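Local coordinates for protein Adhesin/invasin TibA autotransporter (Escherichia coli, PDB 4Q1Q) that mediates adhesion to and invasion of human intestinal epithelial cells, and bacterial aggregation through TibA-TibA contacts between cells, at residues N14-L28 and K35-S48. Residues are numbered along the deposited sequence; the frame is centred on the assembly and turned at random.
With 289 (D-glycero-alpha-D-manno-heptopyranose), chain E; 289 (D-glycero-alpha-D-manno-heptopyranose), chain D; 289 (D-glycero-alpha-D-manno-heptopyranose), chain B; 289 (D-glycero-alpha-D-manno-heptopyranose), chain G.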
# COMPACT_ATOMS: atom_id res chain seq x y z
N ASN A 14 2.93 -1.74 31.46
CA ASN A 14 4.38 -1.94 31.43
C ASN A 14 4.82 -3.37 31.72
O ASN A 14 5.93 -3.61 32.18
CB ASN A 14 5.05 -0.93 32.37
CG ASN A 14 4.90 0.50 31.87
OD1 ASN A 14 3.95 0.81 31.15
ND2 ASN A 14 5.83 1.37 32.24
N GLN A 15 3.93 -4.32 31.41
CA GLN A 15 4.25 -5.74 31.40
C GLN A 15 5.13 -6.05 30.20
O GLN A 15 4.87 -5.60 29.09
CB GLN A 15 2.97 -6.57 31.31
CG GLN A 15 2.19 -6.73 32.61
CD GLN A 15 2.70 -7.88 33.45
OE1 GLN A 15 3.89 -7.98 33.72
NE2 GLN A 15 1.80 -8.78 33.83
N THR A 16 6.20 -6.82 30.44
CA THR A 16 7.02 -7.39 29.39
C THR A 16 6.75 -8.89 29.42
O THR A 16 6.62 -9.48 30.50
CB THR A 16 8.53 -7.13 29.58
OG1 THR A 16 8.83 -5.73 29.50
CG2 THR A 16 9.35 -7.81 28.51
N ILE A 17 6.63 -9.50 28.24
CA ILE A 17 6.20 -10.89 28.13
C ILE A 17 6.98 -11.63 27.05
O ILE A 17 7.49 -11.01 26.11
CB ILE A 17 4.67 -10.97 27.88
CG1 ILE A 17 3.92 -10.75 29.20
CG2 ILE A 17 4.25 -12.28 27.22
CD1 ILE A 17 2.47 -11.16 29.21
N GLY A 18 7.09 -12.95 27.21
CA GLY A 18 7.78 -13.82 26.26
C GLY A 18 8.90 -14.64 26.88
O GLY A 18 8.82 -15.01 28.06
N ARG A 19 9.91 -14.92 26.07
CA ARG A 19 11.10 -15.73 26.38
C ARG A 19 11.19 -16.27 27.81
O ARG A 19 10.48 -17.22 28.15
CB ARG A 19 12.37 -14.95 25.97
CG ARG A 19 12.37 -13.44 26.17
CD ARG A 19 13.71 -12.83 25.81
NE ARG A 19 13.95 -12.75 24.37
CZ ARG A 19 15.15 -12.77 23.77
NH1 ARG A 19 16.26 -12.87 24.48
NH2 ARG A 19 15.23 -12.70 22.45
N GLY A 20 12.05 -15.69 28.64
CA GLY A 20 12.19 -16.07 30.04
C GLY A 20 11.57 -14.99 30.90
O GLY A 20 12.16 -14.53 31.88
N GLU A 21 10.37 -14.57 30.51
CA GLU A 21 9.62 -13.58 31.26
C GLU A 21 8.72 -14.29 32.26
O GLU A 21 8.64 -15.52 32.29
CB GLU A 21 8.79 -12.69 30.32
CG GLU A 21 9.30 -11.27 30.17
CD GLU A 21 10.70 -11.18 29.59
OE1 GLU A 21 11.17 -12.20 29.03
OE2 GLU A 21 11.31 -10.10 29.71
N THR A 22 8.07 -13.47 33.08
CA THR A 22 7.08 -13.93 34.05
C THR A 22 5.93 -14.75 33.45
O THR A 22 5.43 -15.69 34.07
CB THR A 22 6.46 -12.75 34.81
OG1 THR A 22 5.33 -13.22 35.56
CG2 THR A 22 5.96 -11.64 33.88
N SER A 23 5.47 -14.35 32.27
CA SER A 23 4.36 -15.03 31.61
C SER A 23 4.64 -15.04 30.11
O SER A 23 5.33 -14.15 29.60
CB SER A 23 3.01 -14.36 31.88
OG SER A 23 2.71 -14.40 33.26
N LYS A 24 4.09 -16.04 29.43
CA LYS A 24 4.32 -16.22 28.01
C LYS A 24 3.15 -15.68 27.19
O LYS A 24 3.31 -14.88 26.28
CB LYS A 24 4.55 -17.71 27.73
CG LYS A 24 5.66 -17.99 26.73
CD LYS A 24 7.01 -17.51 27.23
CE LYS A 24 8.11 -17.78 26.21
NZ LYS A 24 9.04 -18.89 26.55
N SER A 25 1.96 -16.16 27.54
CA SER A 25 0.72 -15.76 26.90
C SER A 25 0.12 -14.55 27.61
O SER A 25 0.21 -14.44 28.83
CB SER A 25 -0.24 -16.95 26.95
OG SER A 25 -1.02 -17.05 25.78
N MSE A 26 -0.46 -13.61 26.86
CA MSE A 26 -1.35 -12.58 27.41
C MSE A 26 -2.60 -12.68 26.59
O MSE A 26 -2.58 -12.69 25.37
CB MSE A 26 -0.86 -11.13 27.33
CG MSE A 26 -1.72 -10.15 28.14
SE MSE A 26 -1.33 -8.23 27.90
CE MSE A 26 0.31 -8.08 29.00
N HIS A 27 -3.73 -12.74 27.28
CA HIS A 27 -5.01 -12.83 26.61
C HIS A 27 -5.85 -11.66 27.07
O HIS A 27 -5.70 -11.19 28.20
CB HIS A 27 -5.68 -14.16 26.92
CG HIS A 27 -5.02 -15.33 26.24
ND1 HIS A 27 -5.69 -16.14 25.34
CD2 HIS A 27 -3.76 -15.82 26.33
CE1 HIS A 27 -4.86 -17.06 24.89
NE2 HIS A 27 -3.69 -16.90 25.48
N LEU A 28 -6.68 -11.14 26.17
CA LEU A 28 -7.58 -10.04 26.50
C LEU A 28 -8.96 -10.46 26.05
O LEU A 28 -9.11 -11.02 24.96
CB LEU A 28 -7.17 -8.75 25.80
CG LEU A 28 -5.82 -8.15 26.18
CD1 LEU A 28 -4.62 -8.97 25.76
CD2 LEU A 28 -5.74 -6.78 25.53
N LYS A 35 -1.48 -1.85 28.30
CA LYS A 35 -0.79 -0.63 27.89
C LYS A 35 0.72 -0.80 28.05
O LYS A 35 1.19 -1.49 28.96
CB LYS A 35 -1.32 0.58 28.68
CG LYS A 35 -2.82 0.77 28.54
CD LYS A 35 -3.40 1.83 29.46
CE LYS A 35 -2.96 3.23 29.08
NZ LYS A 35 -3.38 3.63 27.71
N ASN A 36 1.45 -0.18 27.13
CA ASN A 36 2.91 -0.25 27.07
C ASN A 36 3.47 -1.66 27.29
O ASN A 36 4.49 -1.82 27.95
CB ASN A 36 3.55 0.70 28.10
CG ASN A 36 3.88 2.07 27.53
OD1 ASN A 36 4.14 2.24 26.34
ND2 ASN A 36 3.93 3.07 28.41
N THR A 37 2.78 -2.67 26.76
CA THR A 37 3.31 -4.02 26.78
C THR A 37 4.50 -4.15 25.84
O THR A 37 4.55 -3.51 24.79
CB THR A 37 2.25 -5.04 26.34
OG1 THR A 37 1.01 -4.77 26.99
CG2 THR A 37 2.72 -6.45 26.68
N THR A 38 5.49 -4.94 26.25
CA THR A 38 6.63 -5.23 25.39
C THR A 38 6.61 -6.73 25.14
O THR A 38 6.72 -7.50 26.10
CB THR A 38 7.96 -4.81 26.05
OG1 THR A 38 7.92 -3.42 26.38
CG2 THR A 38 9.13 -5.06 25.12
N ILE A 39 6.42 -7.14 23.88
CA ILE A 39 6.36 -8.55 23.49
C ILE A 39 7.69 -9.00 22.90
O ILE A 39 8.09 -8.56 21.81
CB ILE A 39 5.24 -8.88 22.46
CG1 ILE A 39 3.88 -8.34 22.90
CG2 ILE A 39 5.16 -10.39 22.29
CD1 ILE A 39 2.82 -8.27 21.82
N ASN A 40 8.38 -9.87 23.63
CA ASN A 40 9.67 -10.39 23.19
C ASN A 40 9.57 -11.86 22.80
O ASN A 40 8.52 -12.48 22.95
CB ASN A 40 10.74 -10.15 24.26
CG ASN A 40 11.10 -8.68 24.40
OD1 ASN A 40 10.78 -7.85 23.56
ND2 ASN A 40 11.78 -8.37 25.50
N SER A 41 10.69 -12.37 22.30
CA SER A 41 10.76 -13.67 21.64
C SER A 41 9.98 -14.74 22.38
O SER A 41 10.15 -14.92 23.59
CB SER A 41 12.23 -14.09 21.47
OG SER A 41 12.40 -15.05 20.43
N GLY A 42 9.10 -15.45 21.67
CA GLY A 42 8.26 -16.48 22.28
C GLY A 42 6.99 -15.93 22.92
O GLY A 42 6.06 -16.68 23.23
N GLY A 43 6.93 -14.60 23.05
CA GLY A 43 5.74 -13.91 23.54
C GLY A 43 4.56 -13.82 22.58
O GLY A 43 4.72 -13.37 21.44
N LYS A 44 3.39 -14.23 23.05
CA LYS A 44 2.13 -14.11 22.33
C LYS A 44 1.10 -13.24 23.07
O LYS A 44 0.69 -13.57 24.18
CB LYS A 44 1.54 -15.50 22.10
CG LYS A 44 2.51 -16.51 21.50
CD LYS A 44 1.87 -17.36 20.41
CE LYS A 44 2.89 -17.84 19.39
NZ LYS A 44 2.36 -17.85 17.99
N GLN A 45 0.68 -12.13 22.46
CA GLN A 45 -0.50 -11.38 22.92
C GLN A 45 -1.72 -11.65 22.05
O GLN A 45 -1.69 -11.44 20.83
CB GLN A 45 -0.23 -9.87 22.93
CG GLN A 45 -1.31 -9.07 23.64
CD GLN A 45 -1.17 -7.57 23.47
OE1 GLN A 45 -1.37 -7.04 22.38
NE2 GLN A 45 -0.87 -6.86 24.56
N TYR A 46 -2.81 -12.10 22.67
CA TYR A 46 -4.04 -12.36 21.94
C TYR A 46 -5.07 -11.33 22.37
O TYR A 46 -5.48 -11.32 23.53
CB TYR A 46 -4.60 -13.75 22.21
CG TYR A 46 -3.69 -14.90 21.85
CD1 TYR A 46 -2.57 -15.18 22.63
CD2 TYR A 46 -3.96 -15.73 20.77
CE1 TYR A 46 -1.74 -16.24 22.34
CE2 TYR A 46 -3.14 -16.80 20.47
CZ TYR A 46 -2.02 -17.04 21.26
OH TYR A 46 -1.14 -18.08 21.03
N VAL A 47 -5.49 -10.49 21.43
CA VAL A 47 -6.49 -9.46 21.70
C VAL A 47 -7.83 -9.90 21.15
O VAL A 47 -8.06 -9.80 19.94
CB VAL A 47 -6.12 -8.10 21.09
CG1 VAL A 47 -7.07 -7.03 21.59
CG2 VAL A 47 -4.68 -7.69 21.40
N SER A 48 -8.73 -10.37 22.01
CA SER A 48 -10.02 -10.92 21.56
C SER A 48 -11.17 -9.92 21.58
O SER A 48 -11.00 -8.73 21.85
CB SER A 48 -10.42 -12.15 22.37
OG SER A 48 -9.33 -12.99 22.74
O7 289 E . 12.91 -20.10 23.69
C7 289 E . 12.44 -18.86 24.23
C6 289 E . 12.94 -17.65 23.43
O6 289 E . 14.37 -17.73 23.30
C5 289 E . 12.29 -17.43 22.06
O5 289 E . 13.27 -16.83 21.19
C1 289 E . 12.65 -16.26 20.04
C2 289 E . 12.11 -17.40 19.17
O2 289 E . 13.17 -18.25 18.73
C3 289 E . 11.09 -18.20 19.98
O3 289 E . 10.66 -19.34 19.22
C4 289 E . 11.67 -18.62 21.33
O4 289 E . 10.62 -19.24 22.08
O7 289 D . -13.68 -17.04 20.86
C7 289 D . -13.11 -15.73 21.00
C6 289 D . -12.35 -15.54 22.31
O6 289 D . -12.54 -16.63 23.22
C5 289 D . -10.85 -15.36 22.07
O5 289 D . -10.37 -14.71 23.24
C1 289 D . -9.04 -14.23 23.05
C2 289 D . -8.09 -15.44 22.97
O2 289 D . -8.10 -16.21 24.18
C3 289 D . -8.53 -16.25 21.75
O3 289 D . -7.77 -17.45 21.59
C4 289 D . -10.00 -16.61 21.85
O4 289 D . -10.33 -17.29 20.64
O7 289 B . 7.04 4.84 24.53
C7 289 B . 5.77 4.43 24.01
C6 289 B . 4.63 4.78 24.96
O6 289 B . 4.86 6.05 25.57
C5 289 B . 3.26 4.80 24.28
O5 289 B . 2.27 4.45 25.25
C1 289 B . 0.96 4.33 24.70
C2 289 B . 0.41 5.64 24.12
O2 289 B . 0.04 6.58 25.13
C3 289 B . 1.45 6.21 23.16
O3 289 B . 1.10 7.57 22.87
C4 289 B . 2.89 6.15 23.69
O4 289 B . 3.76 6.44 22.59
O7 289 G . -13.17 -16.14 17.51
C7 289 G . -11.97 -15.41 17.20
C6 289 G . -10.80 -16.39 17.28
O6 289 G . -10.98 -17.40 16.29
C5 289 G . -9.46 -15.70 17.07
O5 289 G . -9.10 -15.09 18.30
C1 289 G . -7.83 -14.45 18.21
C2 289 G . -6.74 -15.49 18.03
O2 289 G . -6.78 -16.52 19.02
C3 289 G . -6.97 -16.07 16.65
O3 289 G . -5.93 -17.01 16.35
C4 289 G . -8.37 -16.68 16.64
O4 289 G . -8.65 -17.10 15.31
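M26 and L28 mark the tight side of this contact, facing inward with Q45 and V47 where strand 25-28 runs beside strand 44-47. The selenomethionine side chain of M26 leaves with CG anti to the backbone N (chi1 -170°), lies alongside Q45 with SE 3.6 Å from Q45 NE2, then bends at its end so that CE meets T37 CG2 at 3.7 Å. L28 CD1 comes 3.4 Å from Y46 O, while L28 CD2 touches V47 CG1; A34 of strand 33-35 packs against both M26 and L28. Q45 OE1 accepts a hydrogen bond from Q64 NE2 on the next coil. These are successive coils of the right-handed parallel beta-helix of the autotransporter passenger, stacked in register: Y46 N donates to M26 O at 2.8 Å, and L28 N to Y46 O. A second ladder joins strands 16-17 and 38-39, where N40 N bonds I17 O, and at the corner G18 CA comes within 3.4 Å of G43 CA, where the type II turn N40-G43 ends. On the outer, heptose-bearing face, the rings of H27 and Y46 form a snug offset stack, planes 18° apart, and H65 continues it from Y46. S25 OG and H27 NE2 are hydrogen-bonded, as are H27 ND1 and O2 of the heptose carried by S48, 2.7 Å apart; these two bonds, at different ring nitrogens, fix the imidazole's rotation. The solvent-exposed corner is looser: the R19 guanidinium passes S41 obliquely, NH2 3.4 Å from S41 CB, next to the heptose on S41 OG, while the K24 chain, bent at chi2 and chi4, brings NZ back to donate a hydrogen bond to R19 O, on a lone pair.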